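Local coordinates for putative ABC-transporter ATP-binding protein (Alicyclobacillus acidocaldarius, PDB 1Z47) that probably binds and hydrolyses ATP as the nucleotide-binding subunit of a putative sulfate ABC transporter, at residues F110-K115 / D120-R125. Sequence-based numbering, arbitrary orientation.
Sequences FGLREK and DEMDAR
L112 packs its isobutyl group against M122 and R125 on the facing side of helix 119-132. The contact belongs to a helical hairpin in the alpha-helical subdomain of the ABC ATPase, between the strands 89-93 and 166-170. Segment 110-115 follows helix 104-109 and begins the turn that leads into helix 119-132. The backbones come close at this point, with CA of L112 6.0 Å from CA of M122.

The tight part is around L112. Its CB lies 3.9 Å from CG of M122. Its CG lies anti to the carbonyl carbon (chi1 -62°), and with chi2 extended both methyls reach R125. CD1 meets CB of R125 at 3.3 Å and also lies 3.5 Å from the carbonyl O of M122. CD2 lies against the aliphatic stem of R125, 3.5 Å from CG of R125. The two side chains cross at about a right angle. The R125 chain bends at chi2 and chi3, and its guanidinium group leads away from L112. There it forms a salt bridge with E128 and a hydrogen bond to the carbonyl O of A161. The side chain of L112 also touches A161. An alanine in place of L112 would probably open a gap over CB and CG of R125 and beside the carbonyl O of M122.

The R113 side is looser and more open to solvent. R113 is exposed, and its side chain comes no nearer than CD, 4.1 Å from CE of M122. M122 starts out extended and bends only at chi3 (-56°), which sets its CE methyl 3.7 Å from CA of R113.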
ATOM      1  N   PHE B 110       2.556  32.162   8.755  1.00 61.39           N
ATOM      2  CA  PHE B 110       1.717  32.060   9.953  1.00 67.76           C
ATOM      3  C   PHE B 110       2.478  31.795  11.269  1.00 67.92           C
ATOM      4  O   PHE B 110       2.307  32.516  12.253  1.00 69.52           O
ATOM      5  CB  PHE B 110       0.681  30.955   9.738  1.00 71.77           C
ATOM      6  CG  PHE B 110      -0.439  30.968  10.738  1.00 77.95           C
ATOM      7  CD1 PHE B 110      -1.467  31.908  10.642  1.00 79.46           C
ATOM      8  CD2 PHE B 110      -0.470  30.044  11.781  1.00 78.15           C
ATOM      9  CE1 PHE B 110      -2.510  31.927  11.571  1.00 80.32           C
ATOM     10  CE2 PHE B 110      -1.509  30.057  12.715  1.00 80.02           C
ATOM     11  CZ  PHE B 110      -2.530  31.000  12.609  1.00 80.29           C
ATOM     12  N   GLY B 111       3.307  30.757  11.289  1.00 68.95           N
ATOM     13  CA  GLY B 111       4.055  30.422  12.495  1.00 68.62           C
ATOM     14  C   GLY B 111       5.062  31.459  12.965  1.00 70.01           C
ATOM     15  O   GLY B 111       5.111  31.799  14.148  1.00 69.60           O
ATOM     16  N   LEU B 112       5.884  31.949  12.045  1.00 68.89           N
ATOM     17  CA  LEU B 112       6.885  32.960  12.368  1.00 69.96           C
ATOM     18  C   LEU B 112       6.164  34.212  12.853  1.00 71.12           C
ATOM     19  O   LEU B 112       6.697  35.004  13.646  1.00 70.36           O
ATOM     20  CB  LEU B 112       7.685  33.305  11.123  1.00 68.98           C
ATOM     21  CG  LEU B 112       8.492  32.181  10.491  1.00 71.05           C
ATOM     22  CD1 LEU B 112       8.854  32.576   9.069  1.00 70.69           C
ATOM     23  CD2 LEU B 112       9.733  31.900  11.338  1.00 69.86           C
ATOM     24  N   ARG B 113       4.945  34.373  12.353  1.00 70.68           N
ATOM     25  CA  ARG B 113       4.094  35.507  12.674  1.00 72.53           C
ATOM     26  C   ARG B 113       3.835  35.646  14.165  1.00 70.97           C
ATOM     27  O   ARG B 113       3.488  36.727  14.628  1.00 73.82           O
ATOM     28  CB  ARG B 113       2.762  35.374  11.923  1.00 74.38           C
ATOM     29  CG  ARG B 113       1.788  36.529  12.095  1.00 77.69           C
ATOM     30  CD  ARG B 113       2.360  37.836  11.565  1.00 81.79           C
ATOM     31  NE  ARG B 113       1.321  38.829  11.291  1.00 84.88           N
ATOM     32  CZ  ARG B 113       0.427  39.256  12.181  1.00 85.94           C
ATOM     33  NH1 ARG B 113       0.436  38.780  13.420  1.00 86.79           N
ATOM     34  NH2 ARG B 113      -0.479  40.160  11.831  1.00 87.46           N
ATOM     35  N   GLU B 114       4.010  34.573  14.929  1.00 68.83           N
ATOM     36  CA  GLU B 114       3.754  34.672  16.357  1.00 66.27           C
ATOM     37  C   GLU B 114       4.990  34.692  17.241  1.00 64.29           C
ATOM     38  O   GLU B 114       4.887  34.921  18.439  1.00 64.39           O
ATOM     39  CB  GLU B 114       2.818  33.559  16.814  1.00 71.47           C
ATOM     40  CG  GLU B 114       2.326  33.762  18.241  1.00 78.09           C
ATOM     41  CD  GLU B 114       1.384  32.672  18.708  1.00 81.78           C
ATOM     42  OE1 GLU B 114       1.799  31.489  18.704  1.00 82.58           O
ATOM     43  OE2 GLU B 114       0.232  33.003  19.084  1.00 82.02           O
ATOM     44  N   LYS B 115       6.162  34.454  16.666  1.00 62.77           N
ATOM     45  CA  LYS B 115       7.385  34.486  17.459  1.00 63.05           C
ATOM     46  C   LYS B 115       7.919  35.923  17.555  1.00 61.55           C
ATOM     47  O   LYS B 115       9.059  36.151  17.972  1.00 63.25           O
ATOM     48  CB  LYS B 115       8.449  33.574  16.843  1.00 63.13           C
ATOM     49  CG  LYS B 115       7.952  32.172  16.543  1.00 65.61           C
ATOM     50  CD  LYS B 115       9.077  31.149  16.633  1.00 68.08           C
ATOM     51  CE  LYS B 115       9.483  30.918  18.091  1.00 69.80           C
ATOM     52  NZ  LYS B 115      10.370  29.736  18.264  1.00 69.32           N
ATOM     53  N   ASP B 120      11.387  41.833   8.175  1.00 37.66           N
ATOM     54  CA  ASP B 120      12.447  41.392   7.272  1.00 38.31           C
ATOM     55  C   ASP B 120      12.889  39.952   7.435  1.00 37.33           C
ATOM     56  O   ASP B 120      13.094  39.238   6.436  1.00 32.99           O
ATOM     57  CB  ASP B 120      13.685  42.285   7.406  1.00 42.17           C
ATOM     58  CG  ASP B 120      13.546  43.568   6.636  1.00 52.92           C
ATOM     59  OD1 ASP B 120      12.397  44.054   6.520  1.00 51.90           O
ATOM     60  OD2 ASP B 120      14.575  44.091   6.155  1.00 49.84           O
ATOM     61  N   GLU B 121      13.070  39.549   8.690  1.00 36.08           N
ATOM     62  CA  GLU B 121      13.517  38.197   9.006  1.00 34.94           C
ATOM     63  C   GLU B 121      12.390  37.165   8.764  1.00 32.29           C
ATOM     64  O   GLU B 121      12.651  36.056   8.334  1.00 29.28           O
ATOM     65  CB  GLU B 121      14.029  38.149  10.456  1.00 35.87           C
ATOM     66  CG  GLU B 121      15.442  38.788  10.617  1.00 35.66           C
ATOM     67  CD  GLU B 121      15.430  40.313  10.664  1.00 38.67           C
ATOM     68  OE1 GLU B 121      16.522  40.928  10.520  1.00 36.97           O
ATOM     69  OE2 GLU B 121      14.344  40.911  10.860  1.00 32.47           O
ATOM     70  N   MET B 122      11.145  37.535   9.040  1.00 36.85           N
ATOM     71  CA  MET B 122      10.039  36.607   8.780  1.00 36.64           C
ATOM     72  C   MET B 122      10.031  36.283   7.297  1.00 36.94           C
ATOM     73  O   MET B 122       9.918  35.122   6.886  1.00 37.99           O
ATOM     74  CB  MET B 122       8.727  37.255   9.178  1.00 44.25           C
ATOM     75  CG  MET B 122       7.504  36.448   8.819  1.00 44.94           C
ATOM     76  SD  MET B 122       6.094  37.440   9.181  1.00 57.09           S
ATOM     77  CE  MET B 122       6.379  37.854  11.011  1.00 33.15           C
ATOM     78  N   ASP B 123      10.177  37.325   6.487  1.00 39.24           N
ATOM     79  CA  ASP B 123      10.199  37.211   5.035  1.00 38.74           C
ATOM     80  C   ASP B 123      11.272  36.327   4.475  1.00 38.37           C
ATOM     81  O   ASP B 123      11.018  35.522   3.580  1.00 37.19           O
ATOM     82  CB  ASP B 123      10.361  38.583   4.399  1.00 46.29           C
ATOM     83  CG  ASP B 123       9.053  39.167   3.980  1.00 53.76           C
ATOM     84  OD1 ASP B 123       8.432  39.904   4.789  1.00 54.30           O
ATOM     85  OD2 ASP B 123       8.646  38.865   2.834  1.00 59.66           O
ATOM     86  N   ALA B 124      12.495  36.494   4.967  1.00 37.15           N
ATOM     87  CA  ALA B 124      13.609  35.679   4.512  1.00 32.99           C
ATOM     88  C   ALA B 124      13.407  34.206   4.892  1.00 33.08           C
ATOM     89  O   ALA B 124      13.785  33.305   4.138  1.00 33.38           O
ATOM     90  CB  ALA B 124      14.955  36.207   5.121  1.00 35.52           C
ATOM     91  N   ARG B 125      12.818  33.980   6.062  1.00 34.56           N
ATOM     92  CA  ARG B 125      12.564  32.625   6.573  1.00 37.34           C
ATOM     93  C   ARG B 125      11.569  31.951   5.624  1.00 37.88           C
ATOM     94  O   ARG B 125      11.751  30.803   5.202  1.00 36.64           O
ATOM     95  CB  ARG B 125      11.931  32.726   7.963  1.00 43.31           C
ATOM     96  CG  ARG B 125      12.390  31.745   9.050  1.00 53.09           C
ATOM     97  CD  ARG B 125      11.994  30.294   8.843  1.00 49.80           C
ATOM     98  NE  ARG B 125      13.117  29.478   8.377  1.00 54.17           N
ATOM     99  CZ  ARG B 125      13.343  28.218   8.752  1.00 50.29           C
ATOM    100  NH1 ARG B 125      12.527  27.615   9.607  1.00 54.50           N
ATOM    101  NH2 ARG B 125      14.378  27.552   8.257  1.00 42.19           N
TER